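Local coordinates for protein NH(3)-dependent NAD(+) synthetase (Francisella tularensis subsp. holarctica LVS, PDB 3FIU) that belongs to the NAD synthase family of enzymes, with the parallel-sheet alpha/beta fold of the HUP clan, and holds adenosine monophosphate, pyrophosphate and magnesium ions here, at residues E147-Y152 / F232-S237; G151-F156 / H239-A244; M206-Q211 / E228-W233. All blocks are in the same frame, centred on the assembly; numbering follows the deposited sequence.

Contact 1: residues E147-Y152 / F232-S237; sequences EWYMGY and FWHNRS. With MG (magnesium ion), chain E.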
loop_
_atom_site.group_PDB
_atom_site.type_symbol
_atom_site.label_atom_id
_atom_site.label_comp_id
_atom_site.label_asym_id
_atom_site.label_seq_id
_atom_site.Cartn_x
_atom_site.Cartn_y
_atom_site.Cartn_z
ATOM N N GLU A 147 -4.449 -12.859 11.824
ATOM C CA GLU A 147 -3.796 -11.579 11.534
ATOM C C GLU A 147 -4.769 -10.574 10.940
ATOM O O GLU A 147 -4.805 -9.411 11.369
ATOM C CB GLU A 147 -2.601 -11.784 10.609
ATOM C CG GLU A 147 -1.659 -12.814 11.143
ATOM C CD GLU A 147 -0.596 -13.241 10.121
ATOM O OE1 GLU A 147 0.567 -13.290 10.530
ATOM O OE2 GLU A 147 -0.907 -13.478 8.939
ATOM N N TRP A 148 -5.565 -11.020 9.974
ATOM C CA TRP A 148 -6.562 -10.156 9.366
ATOM C C TRP A 148 -7.528 -9.554 10.429
ATOM O O TRP A 148 -7.643 -8.316 10.587
ATOM C CB TRP A 148 -7.311 -10.885 8.235
ATOM C CG TRP A 148 -7.901 -9.888 7.259
ATOM C CD1 TRP A 148 -9.225 -9.605 7.063
ATOM C CD2 TRP A 148 -7.167 -8.995 6.393
ATOM N NE1 TRP A 148 -9.361 -8.611 6.111
ATOM C CE2 TRP A 148 -8.113 -8.229 5.681
ATOM C CE3 TRP A 148 -5.797 -8.792 6.138
ATOM C CZ2 TRP A 148 -7.746 -7.273 4.733
ATOM C CZ3 TRP A 148 -5.422 -7.818 5.189
ATOM C CH2 TRP A 148 -6.401 -7.072 4.506
ATOM N N TYR A 149 -8.180 -10.426 11.188
ATOM C CA TYR A 149 -9.104 -9.970 12.229
ATOM C C TYR A 149 -8.472 -9.061 13.281
ATOM O O TYR A 149 -9.096 -8.085 13.742
ATOM C CB TYR A 149 -9.813 -11.161 12.919
ATOM C CG TYR A 149 -11.006 -10.701 13.732
ATOM C CD1 TYR A 149 -12.270 -10.576 13.147
ATOM C CD2 TYR A 149 -10.862 -10.353 15.073
ATOM C CE1 TYR A 149 -13.376 -10.122 13.906
ATOM C CE2 TYR A 149 -11.966 -9.915 15.843
ATOM C CZ TYR A 149 -13.201 -9.786 15.241
ATOM O OH TYR A 149 -14.271 -9.344 16.003
ATOM N N MET A 150 -7.252 -9.384 13.692
ATOM C CA MET A 150 -6.588 -8.620 14.732
ATOM C C MET A 150 -5.960 -7.333 14.154
ATOM O O MET A 150 -5.431 -6.502 14.897
ATOM C CB MET A 150 -5.527 -9.476 15.407
ATOM C CG MET A 150 -6.078 -10.752 16.068
ATOM S SD MET A 150 -6.952 -10.275 17.583
ATOM C CE MET A 150 -5.572 -10.019 18.695
ATOM N N GLY A 151 -6.028 -7.186 12.832
ATOM C CA GLY A 151 -5.217 -6.178 12.134
ATOM C C GLY A 151 -3.730 -6.243 12.504
ATOM O O GLY A 151 -3.069 -5.188 12.604
ATOM N N TYR A 152 -3.188 -7.458 12.707
ATOM C CA TYR A 152 -1.768 -7.610 13.033
ATOM C C TYR A 152 -0.975 -7.722 11.723
ATOM O O TYR A 152 -0.478 -8.811 11.339
ATOM C CB TYR A 152 -1.483 -8.814 13.971
ATOM C CG TYR A 152 -0.115 -8.739 14.662
ATOM C CD1 TYR A 152 0.193 -9.532 15.764
ATOM C CD2 TYR A 152 0.877 -7.856 14.203
ATOM C CE1 TYR A 152 1.459 -9.457 16.391
ATOM C CE2 TYR A 152 2.134 -7.778 14.813
ATOM C CZ TYR A 152 2.424 -8.581 15.906
ATOM O OH TYR A 152 3.680 -8.470 16.494
ATOM N N PHE A 232 -9.743 -5.305 21.553
ATOM C CA PHE A 232 -8.857 -4.132 21.550
ATOM C C PHE A 232 -8.109 -3.980 20.198
ATOM O O PHE A 232 -8.150 -2.914 19.570
ATOM C CB PHE A 232 -7.850 -4.158 22.710
ATOM C CG PHE A 232 -6.767 -3.118 22.582
ATOM C CD1 PHE A 232 -5.480 -3.477 22.187
ATOM C CD2 PHE A 232 -7.045 -1.771 22.795
ATOM C CE1 PHE A 232 -4.472 -2.515 22.041
ATOM C CE2 PHE A 232 -6.039 -0.796 22.651
ATOM C CZ PHE A 232 -4.752 -1.177 22.274
ATOM N N TRP A 233 -7.440 -5.051 19.776
ATOM C CA TRP A 233 -6.765 -5.115 18.473
ATOM C C TRP A 233 -7.713 -4.929 17.274
ATOM O O TRP A 233 -7.437 -4.143 16.355
ATOM C CB TRP A 233 -5.991 -6.444 18.355
ATOM C CG TRP A 233 -4.706 -6.436 19.132
ATOM C CD1 TRP A 233 -4.566 -6.407 20.494
ATOM C CD2 TRP A 233 -3.375 -6.454 18.596
ATOM N NE1 TRP A 233 -3.233 -6.387 20.841
ATOM C CE2 TRP A 233 -2.477 -6.426 19.695
ATOM C CE3 TRP A 233 -2.848 -6.518 17.294
ATOM C CZ2 TRP A 233 -1.076 -6.449 19.528
ATOM C CZ3 TRP A 233 -1.459 -6.538 17.133
ATOM C CH2 TRP A 233 -0.591 -6.507 18.243
ATOM N N HIS A 234 -8.821 -5.654 17.263
ATOM C CA HIS A 234 -9.755 -5.591 16.145
ATOM C C HIS A 234 -10.304 -4.181 16.023
ATOM O O HIS A 234 -10.457 -3.665 14.909
ATOM C CB HIS A 234 -10.914 -6.560 16.340
ATOM C CG HIS A 234 -11.893 -6.581 15.209
ATOM N ND1 HIS A 234 -11.609 -7.141 13.986
ATOM C CD2 HIS A 234 -13.161 -6.115 15.120
ATOM C CE1 HIS A 234 -12.657 -7.023 13.189
ATOM N NE2 HIS A 234 -13.617 -6.405 13.858
ATOM N N ASN A 235 -10.598 -3.568 17.174
ATOM C CA ASN A 235 -11.239 -2.253 17.187
ATOM C C ASN A 235 -10.377 -1.120 16.659
ATOM O O ASN A 235 -10.884 -0.208 16.013
ATOM C CB ASN A 235 -11.740 -1.895 18.590
ATOM C CG ASN A 235 -13.040 -2.609 18.947
ATOM O OD1 ASN A 235 -13.771 -3.119 18.066
ATOM N ND2 ASN A 235 -13.345 -2.645 20.252
ATOM N N ARG A 236 -9.085 -1.161 16.965
ATOM C CA ARG A 236 -8.194 -0.090 16.564
ATOM C C ARG A 236 -7.742 -0.218 15.097
ATOM O O ARG A 236 -7.034 0.657 14.595
ATOM C CB ARG A 236 -6.998 -0.008 17.515
ATOM C CG ARG A 236 -6.074 -1.187 17.421
ATOM C CD ARG A 236 -4.785 -0.905 18.158
ATOM N NE ARG A 236 -3.973 -2.112 18.209
ATOM C CZ ARG A 236 -2.824 -2.216 18.863
ATOM N NH1 ARG A 236 -2.344 -1.172 19.533
ATOM N NH2 ARG A 236 -2.160 -3.369 18.848
ATOM N N SER A 237 -8.203 -1.270 14.413
ATOM C CA SER A 237 -7.787 -1.561 13.034
ATOM C C SER A 237 -8.905 -1.649 11.993
ATOM O O SER A 237 -8.728 -2.276 10.929
ATOM C CB SER A 237 -6.919 -2.832 13.004
ATOM O OG SER A 237 -7.628 -3.970 13.443
HETATM MG MG MG E . 2.358 -14.071 9.521
HETATM O O HOH W 1 1.378 -13.285 7.662
HETATM O O HOH W 2 -4.784 -3.887 15.253
#
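His-234 and Tyr-149 lie ring on ring where helix 145-150 ends in a Schellman motif against the last turn of helix 224-235; the offset stack has its planes only 9° apart. The histidine CB passes the rim of the tyrosine beside CE2. CG, anti to the backbone N (chi1 -178°), lays the imidazole flat against CE2 and CZ. On one flank His-234 CE1 meets Tyr-149 CE1 at 3.3 Å; on the other, His-234 CD2 comes within 3.5 Å of Tyr-149 OH. His-234 ND1 sits over the ring centre and also donates to Tyr-149 O, 2.7 Å away and nearly straight at 163°. That bond uses a lone pair in the carbonyl plane and lies in the imidazole plane, so it fixes the rotation of the stacked ring.

Next door, Trp-233 CB packs on Met-150 CE at 3.6 Å, while Trp-233 CZ3 lies over one face of Tyr-152, 3.6 Å from its CG. At Gly-151, whose phi is positive, Ser-237 OG packs on CA, and that hydroxyl is hydrogen-bonded to Arg-241 NH1. Glu-147 runs from the same helix into the ligand site, where with Asp-41 it binds magnesium, its OE1 2.2 Å from the ion.

Contact 2: residues G151-F156 / H239-A244; sequences GYFTKF and HKRKLA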
loop_
_atom_site.group_PDB
_atom_site.type_symbol
_atom_site.label_atom_id
_atom_site.label_comp_id
_atom_site.label_asym_id
_atom_site.label_seq_id
_atom_site.Cartn_x
_atom_site.Cartn_y
_atom_site.Cartn_z
ATOM N N GLY A 151 -6.028 -7.186 12.832
ATOM C CA GLY A 151 -5.217 -6.178 12.134
ATOM C C GLY A 151 -3.730 -6.243 12.504
ATOM O O GLY A 151 -3.069 -5.188 12.604
ATOM N N TYR A 152 -3.188 -7.458 12.707
ATOM C CA TYR A 152 -1.768 -7.610 13.033
ATOM C C TYR A 152 -0.975 -7.722 11.723
ATOM O O TYR A 152 -0.478 -8.811 11.339
ATOM C CB TYR A 152 -1.483 -8.814 13.971
ATOM C CG TYR A 152 -0.115 -8.739 14.662
ATOM C CD1 TYR A 152 0.193 -9.532 15.764
ATOM C CD2 TYR A 152 0.877 -7.856 14.203
ATOM C CE1 TYR A 152 1.459 -9.457 16.391
ATOM C CE2 TYR A 152 2.134 -7.778 14.813
ATOM C CZ TYR A 152 2.424 -8.581 15.906
ATOM O OH TYR A 152 3.680 -8.470 16.494
ATOM N N PHE A 153 -0.915 -6.589 11.038
ATOM C CA PHE A 153 -0.185 -6.431 9.790
ATOM C C PHE A 153 -0.007 -4.938 9.556
ATOM O O PHE A 153 -0.711 -4.115 10.151
ATOM C CB PHE A 153 -0.908 -7.106 8.607
ATOM C CG PHE A 153 -2.284 -6.546 8.311
ATOM C CD1 PHE A 153 -2.441 -5.393 7.519
ATOM C CD2 PHE A 153 -3.426 -7.191 8.787
ATOM C CE1 PHE A 153 -3.728 -4.885 7.221
ATOM C CE2 PHE A 153 -4.710 -6.696 8.506
ATOM C CZ PHE A 153 -4.857 -5.525 7.720
ATOM N N THR A 154 0.970 -4.589 8.720
ATOM C CA THR A 154 1.226 -3.189 8.398
ATOM C C THR A 154 0.380 -2.788 7.204
ATOM O O THR A 154 0.410 -3.452 6.145
ATOM C CB THR A 154 2.728 -2.981 8.023
ATOM O OG1 THR A 154 3.568 -3.383 9.114
ATOM C CG2 THR A 154 2.994 -1.487 7.689
ATOM N N LYS A 155 -0.374 -1.694 7.339
ATOM C CA LYS A 155 -1.142 -1.175 6.210
ATOM C C LYS A 155 -0.171 -0.758 5.107
ATOM O O LYS A 155 0.734 0.020 5.369
ATOM C CB LYS A 155 -1.960 0.055 6.636
ATOM C CG LYS A 155 -3.071 0.422 5.670
ATOM C CD LYS A 155 -3.831 1.651 6.218
ATOM C CE LYS A 155 -5.127 1.865 5.459
ATOM N NZ LYS A 155 -5.962 2.976 6.077
ATOM N N PHE A 156 -0.382 -1.275 3.894
ATOM C CA PHE A 156 0.516 -1.079 2.729
ATOM C C PHE A 156 1.936 -1.632 2.919
ATOM O O PHE A 156 2.880 -1.261 2.172
ATOM C CB PHE A 156 0.542 0.401 2.274
ATOM C CG PHE A 156 -0.836 1.017 2.186
ATOM C CD1 PHE A 156 -1.817 0.452 1.361
ATOM C CD2 PHE A 156 -1.159 2.171 2.915
ATOM C CE1 PHE A 156 -3.102 1.006 1.268
ATOM C CE2 PHE A 156 -2.449 2.723 2.826
ATOM C CZ PHE A 156 -3.412 2.139 1.992
ATOM N N HIS A 239 -9.973 0.433 9.825
ATOM C CA HIS A 239 -9.635 1.042 8.525
ATOM C C HIS A 239 -8.518 0.309 7.778
ATOM O O HIS A 239 -8.417 0.417 6.555
ATOM C CB HIS A 239 -9.336 2.528 8.687
ATOM C CG HIS A 239 -10.502 3.310 9.210
ATOM N ND1 HIS A 239 -10.552 3.809 10.494
ATOM C CD2 HIS A 239 -11.687 3.631 8.635
ATOM C CE1 HIS A 239 -11.705 4.430 10.678
ATOM N NE2 HIS A 239 -12.415 4.330 9.569
ATOM N N LYS A 240 -7.723 -0.477 8.505
ATOM C CA LYS A 240 -6.662 -1.305 7.892
ATOM C C LYS A 240 -7.188 -2.348 6.932
ATOM O O LYS A 240 -6.463 -2.801 6.054
ATOM C CB LYS A 240 -5.826 -2.018 8.956
ATOM C CG LYS A 240 -4.881 -1.110 9.668
ATOM C CD LYS A 240 -4.290 -1.748 10.910
ATOM C CE LYS A 240 -2.922 -2.266 10.646
ATOM N NZ LYS A 240 -2.186 -2.460 11.889
ATOM N N ARG A 241 -8.437 -2.761 7.111
ATOM C CA ARG A 241 -8.976 -3.812 6.267
ATOM C C ARG A 241 -9.650 -3.285 5.009
ATOM O O ARG A 241 -9.642 -3.976 3.986
ATOM C CB ARG A 241 -9.909 -4.745 7.050
ATOM C CG ARG A 241 -9.142 -5.605 8.054
ATOM C CD ARG A 241 -10.036 -6.466 8.970
ATOM N NE ARG A 241 -10.674 -5.693 10.037
ATOM C CZ ARG A 241 -10.106 -5.314 11.178
ATOM N NH1 ARG A 241 -8.847 -5.619 11.474
ATOM N NH2 ARG A 241 -10.815 -4.602 12.040
ATOM N N LYS A 242 -10.176 -2.062 5.072
ATOM C CA LYS A 242 -11.053 -1.507 4.020
ATOM C C LYS A 242 -10.336 -0.547 3.086
ATOM O O LYS A 242 -9.254 -0.075 3.388
ATOM C CB LYS A 242 -12.234 -0.740 4.651
ATOM C CG LYS A 242 -13.010 -1.479 5.747
ATOM C CD LYS A 242 -13.544 -2.845 5.278
ATOM C CE LYS A 242 -14.523 -3.461 6.297
ATOM N NZ LYS A 242 -14.270 -4.929 6.542
ATOM N N LEU A 243 -10.986 -0.229 1.970
ATOM C CA LEU A 243 -10.493 0.762 1.044
ATOM C C LEU A 243 -10.605 2.115 1.714
ATOM O O LEU A 243 -11.316 2.258 2.710
ATOM C CB LEU A 243 -11.296 0.730 -0.255
ATOM C CG LEU A 243 -11.144 -0.516 -1.143
ATOM C CD1 LEU A 243 -12.159 -0.472 -2.265
ATOM C CD2 LEU A 243 -9.736 -0.620 -1.712
ATOM N N ALA A 244 -9.870 3.088 1.176
ATOM C CA ALA A 244 -9.890 4.462 1.670
ATOM C C ALA A 244 -11.309 5.038 1.681
ATOM O O ALA A 244 -12.132 4.710 0.784
ATOM C CB ALA A 244 -8.975 5.322 0.807
#
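The backbone leaves helix 145-150 through the Schellman motif at Gly-151, makes an inverse gamma turn centred on Tyr-152 and runs on in extended form past the short helix 238-241, coming nearest where the CA atoms of Lys-155 and Lys-240 are 5.8 Å apart. Lys-240 ties this turn down. Its chain bends at chi3 (100°) and brings the ammonium group to the carbonyls of the first and last residues of the gamma turn: NZ donates to Gly-151 O at 3.0 Å, in the carbonyl plane, and more weakly to Phe-153 O, with NZ and O 2.8 Å apart. Gly-151 O also accepts the weak gamma-turn bond from Phe-153 N, so two donors share it.

The phenyl of Phe-153 and the chain of Lys-240 run antiparallel, side against side. The phenyl ring turns its edge to the helix: Phe-153 CZ touches Lys-240 CB at 3.8 Å, and Lys-240 O lies in the ring plane, 3.6 Å from Phe-153 CE1. Trp-148 stacks on the same ring.

Arg-241 starts away from the loop but folds back at chi3 (-76°), setting the edge of its guanidinium beside Gly-151. It finds its acceptors in contact 1, where NH1 bonds to Trp-148 O and Ser-237 OG and NH2 to His-234 O, joining the ends of two helices.

The far end of the contact belongs to the dimer interface. His-239 stacks on Tyr-27 of the second subunit. Lys-155, fully extended, reaches past the start of the short helix, toward His-239, to a salt bridge with Asp-162 of that subunit; Lys-155 NZ, the atom that makes the bridge, also lies 3.6 Å from His-239 O.

Contact 3: residues M206-Q211 / E228-W233; sequences MGVTYQ and ERINFW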
loop_
_atom_site.group_PDB
_atom_site.type_symbol
_atom_site.label_atom_id
_atom_site.label_comp_id
_atom_site.label_asym_id
_atom_site.label_seq_id
_atom_site.Cartn_x
_atom_site.Cartn_y
_atom_site.Cartn_z
ATOM N N MET A 206 0.264 -9.701 21.308
ATOM C CA MET A 206 -1.177 -9.512 21.323
ATOM C C MET A 206 -1.780 -9.661 22.728
ATOM O O MET A 206 -2.842 -9.103 22.982
ATOM C CB MET A 206 -1.865 -10.475 20.367
ATOM C CG MET A 206 -1.466 -10.298 18.898
ATOM S SD MET A 206 -2.220 -11.521 17.850
ATOM C CE MET A 206 -1.613 -13.066 18.506
ATOM N N GLY A 207 -1.106 -10.401 23.618
ATOM C CA GLY A 207 -1.656 -10.744 24.949
ATOM C C GLY A 207 -2.732 -11.829 24.914
ATOM O O GLY A 207 -3.527 -11.988 25.850
ATOM N N VAL A 208 -2.747 -12.595 23.834
ATOM C CA VAL A 208 -3.811 -13.563 23.568
ATOM C C VAL A 208 -3.227 -14.610 22.650
ATOM O O VAL A 208 -2.403 -14.283 21.793
ATOM C CB VAL A 208 -5.099 -12.885 23.015
ATOM C CG1 VAL A 208 -4.882 -12.227 21.640
ATOM C CG2 VAL A 208 -6.245 -13.855 22.940
ATOM N N THR A 209 -3.595 -15.869 22.860
ATOM C CA THR A 209 -2.989 -16.962 22.111
ATOM C C THR A 209 -3.705 -17.156 20.785
ATOM O O THR A 209 -4.870 -16.739 20.611
ATOM C CB THR A 209 -3.040 -18.302 22.891
ATOM O OG1 THR A 209 -4.405 -18.718 23.021
ATOM C CG2 THR A 209 -2.396 -18.182 24.257
ATOM N N TYR A 210 -3.023 -17.775 19.831
ATOM C CA TYR A 210 -3.694 -18.106 18.579
ATOM C C TYR A 210 -4.850 -19.057 18.791
ATOM O O TYR A 210 -5.835 -18.988 18.061
ATOM C CB TYR A 210 -2.730 -18.643 17.505
ATOM C CG TYR A 210 -1.966 -17.514 16.821
ATOM C CD1 TYR A 210 -0.602 -17.269 17.116
ATOM C CD2 TYR A 210 -2.617 -16.659 15.905
ATOM C CE1 TYR A 210 0.094 -16.197 16.489
ATOM C CE2 TYR A 210 -1.934 -15.617 15.283
ATOM C CZ TYR A 210 -0.588 -15.392 15.572
ATOM O OH TYR A 210 0.056 -14.351 14.919
ATOM N N GLN A 211 -4.747 -19.944 19.778
ATOM C CA GLN A 211 -5.847 -20.890 20.008
ATOM C C GLN A 211 -7.108 -20.133 20.433
ATOM O O GLN A 211 -8.211 -20.439 19.957
ATOM C CB GLN A 211 -5.493 -21.972 21.034
ATOM C CG GLN A 211 -6.474 -23.173 20.976
ATOM C CD GLN A 211 -6.635 -23.737 19.557
ATOM O OE1 GLN A 211 -5.651 -24.115 18.909
ATOM N NE2 GLN A 211 -7.878 -23.774 19.062
ATOM N N GLU A 228 -10.807 -9.469 25.825
ATOM C CA GLU A 228 -10.441 -8.059 25.969
ATOM C C GLU A 228 -9.316 -7.706 24.978
ATOM O O GLU A 228 -9.327 -6.626 24.365
ATOM C CB GLU A 228 -10.018 -7.720 27.413
ATOM C CG GLU A 228 -9.801 -6.216 27.672
ATOM C CD GLU A 228 -8.399 -5.749 27.296
ATOM O OE1 GLU A 228 -7.440 -6.511 27.534
ATOM O OE2 GLU A 228 -8.247 -4.630 26.772
ATOM N N ARG A 229 -8.344 -8.603 24.830
ATOM C CA ARG A 229 -7.258 -8.359 23.873
ATOM C C ARG A 229 -7.741 -8.449 22.423
ATOM O O ARG A 229 -7.326 -7.628 21.588
ATOM C CB ARG A 229 -6.049 -9.257 24.119
ATOM C CG ARG A 229 -5.299 -9.025 25.446
ATOM C CD ARG A 229 -5.325 -7.574 25.922
ATOM N NE ARG A 229 -4.299 -6.741 25.317
ATOM C CZ ARG A 229 -4.395 -5.421 25.173
ATOM N NH1 ARG A 229 -5.476 -4.768 25.581
ATOM N NH2 ARG A 229 -3.409 -4.752 24.601
ATOM N N ILE A 230 -8.637 -9.403 22.134
ATOM C CA ILE A 230 -9.179 -9.574 20.772
ATOM C C ILE A 230 -9.914 -8.342 20.286
ATOM O O ILE A 230 -9.590 -7.819 19.211
ATOM C CB ILE A 230 -10.066 -10.856 20.603
ATOM C CG1 ILE A 230 -9.204 -12.119 20.749
ATOM C CG2 ILE A 230 -10.836 -10.851 19.245
ATOM C CD1 ILE A 230 -9.976 -13.440 20.903
ATOM N N ASN A 231 -10.903 -7.872 21.053
ATOM C CA ASN A 231 -11.632 -6.645 20.678
ATOM C C ASN A 231 -10.730 -5.415 20.649
ATOM O O ASN A 231 -10.941 -4.558 19.822
ATOM C CB ASN A 231 -12.807 -6.348 21.631
ATOM C CG ASN A 231 -13.949 -7.358 21.522
ATOM O OD1 ASN A 231 -14.547 -7.549 20.445
ATOM N ND2 ASN A 231 -14.306 -7.954 22.662
ATOM N N PHE A 232 -9.743 -5.305 21.553
ATOM C CA PHE A 232 -8.857 -4.132 21.550
ATOM C C PHE A 232 -8.109 -3.980 20.198
ATOM O O PHE A 232 -8.150 -2.914 19.570
ATOM C CB PHE A 232 -7.850 -4.158 22.710
ATOM C CG PHE A 232 -6.767 -3.118 22.582
ATOM C CD1 PHE A 232 -5.480 -3.477 22.187
ATOM C CD2 PHE A 232 -7.045 -1.771 22.795
ATOM C CE1 PHE A 232 -4.472 -2.515 22.041
ATOM C CE2 PHE A 232 -6.039 -0.796 22.651
ATOM C CZ PHE A 232 -4.752 -1.177 22.274
ATOM N N TRP A 233 -7.440 -5.051 19.776
ATOM C CA TRP A 233 -6.765 -5.115 18.473
ATOM C C TRP A 233 -7.713 -4.929 17.274
ATOM O O TRP A 233 -7.437 -4.143 16.355
ATOM C CB TRP A 233 -5.991 -6.444 18.355
ATOM C CG TRP A 233 -4.706 -6.436 19.132
ATOM C CD1 TRP A 233 -4.566 -6.407 20.494
ATOM C CD2 TRP A 233 -3.375 -6.454 18.596
ATOM N NE1 TRP A 233 -3.233 -6.387 20.841
ATOM C CE2 TRP A 233 -2.477 -6.426 19.695
ATOM C CE3 TRP A 233 -2.848 -6.518 17.294
ATOM C CZ2 TRP A 233 -1.076 -6.449 19.528
ATOM C CZ3 TRP A 233 -1.459 -6.538 17.133
ATOM C CH2 TRP A 233 -0.591 -6.507 18.243
#
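Met-206 stands on the indole face of Trp-233, CG nearest and SD behind it, in a Met-aromatic contact, where the end of helix 202-206 and the linker to helix 210-218 pack against helix 224-235. The inner half is tight. Met-206 CG stands over the six-membered ring, 3.9 Å from its centroid and 10° off the normal, a CH-pi contact; SD is farther out, 5.1 Å from the same centroid. Even the main chain joins in, with Met-206 CA 3.6 Å from Trp-233 CZ2. The opposite face of the indole carries the guanidinium of Arg-236 in a cation-pi contact, so the ring is sandwiched. A bend at chi3 (-60°) turns the methionine methyl from the tryptophan toward one face of Tyr-210.

Beside it, Val-208 points at the helix: its CB meets Arg-229 CB at 3.9 Å, and its CG2 lies 4.1 Å from Ile-230 CG1, the two side chains crossing near a right angle. Ile-213 packs against both Val-208 and Ile-230. Just beyond, Thr-209 is the N-cap of helix 210-218, and with Glu-212 bonded back to its N the two form a capping box.

The outer side, at the exposed Gly-207, is thinner and polar: carbonyls against an aliphatic stem. Here the root of Arg-229 makes the shortest contacts, its CB 3.4 Å from Met-206 O and its CG 3.5 Å from Gly-207 O. Bends at chi2 and chi3 then swing the guanidinium to its own helix, where Arg-229 NH1 forms a salt bridge with Glu-228 OE2, 3.0 Å away, its hydrogen bonds weak.

Contacts 1 and 3 share helix 224-235 and have their centres 9 Å apart; Trp-233 belongs to both, and Met-150 CE bridges them, 3.8 Å from Met-206 SD. Contact 2 continues from contact 1 through Gly-151 and Tyr-152, also 9 Å between centres, with Trp-148 CE3 packed 3.3 Å from Phe-153 CE2. Contacts 2 and 3 lie about 17 Å apart, centre to centre, and meet through Tyr-152, whose CD1 is 3.6 Å from Met-206 CG. The ligand site is entered from contact 1, by Glu-147; the side chains of Tyr-152 and Phe-153 stay about 6 and 7 Å from adenosine monophosphate. Contact 2 alone reaches the second subunit.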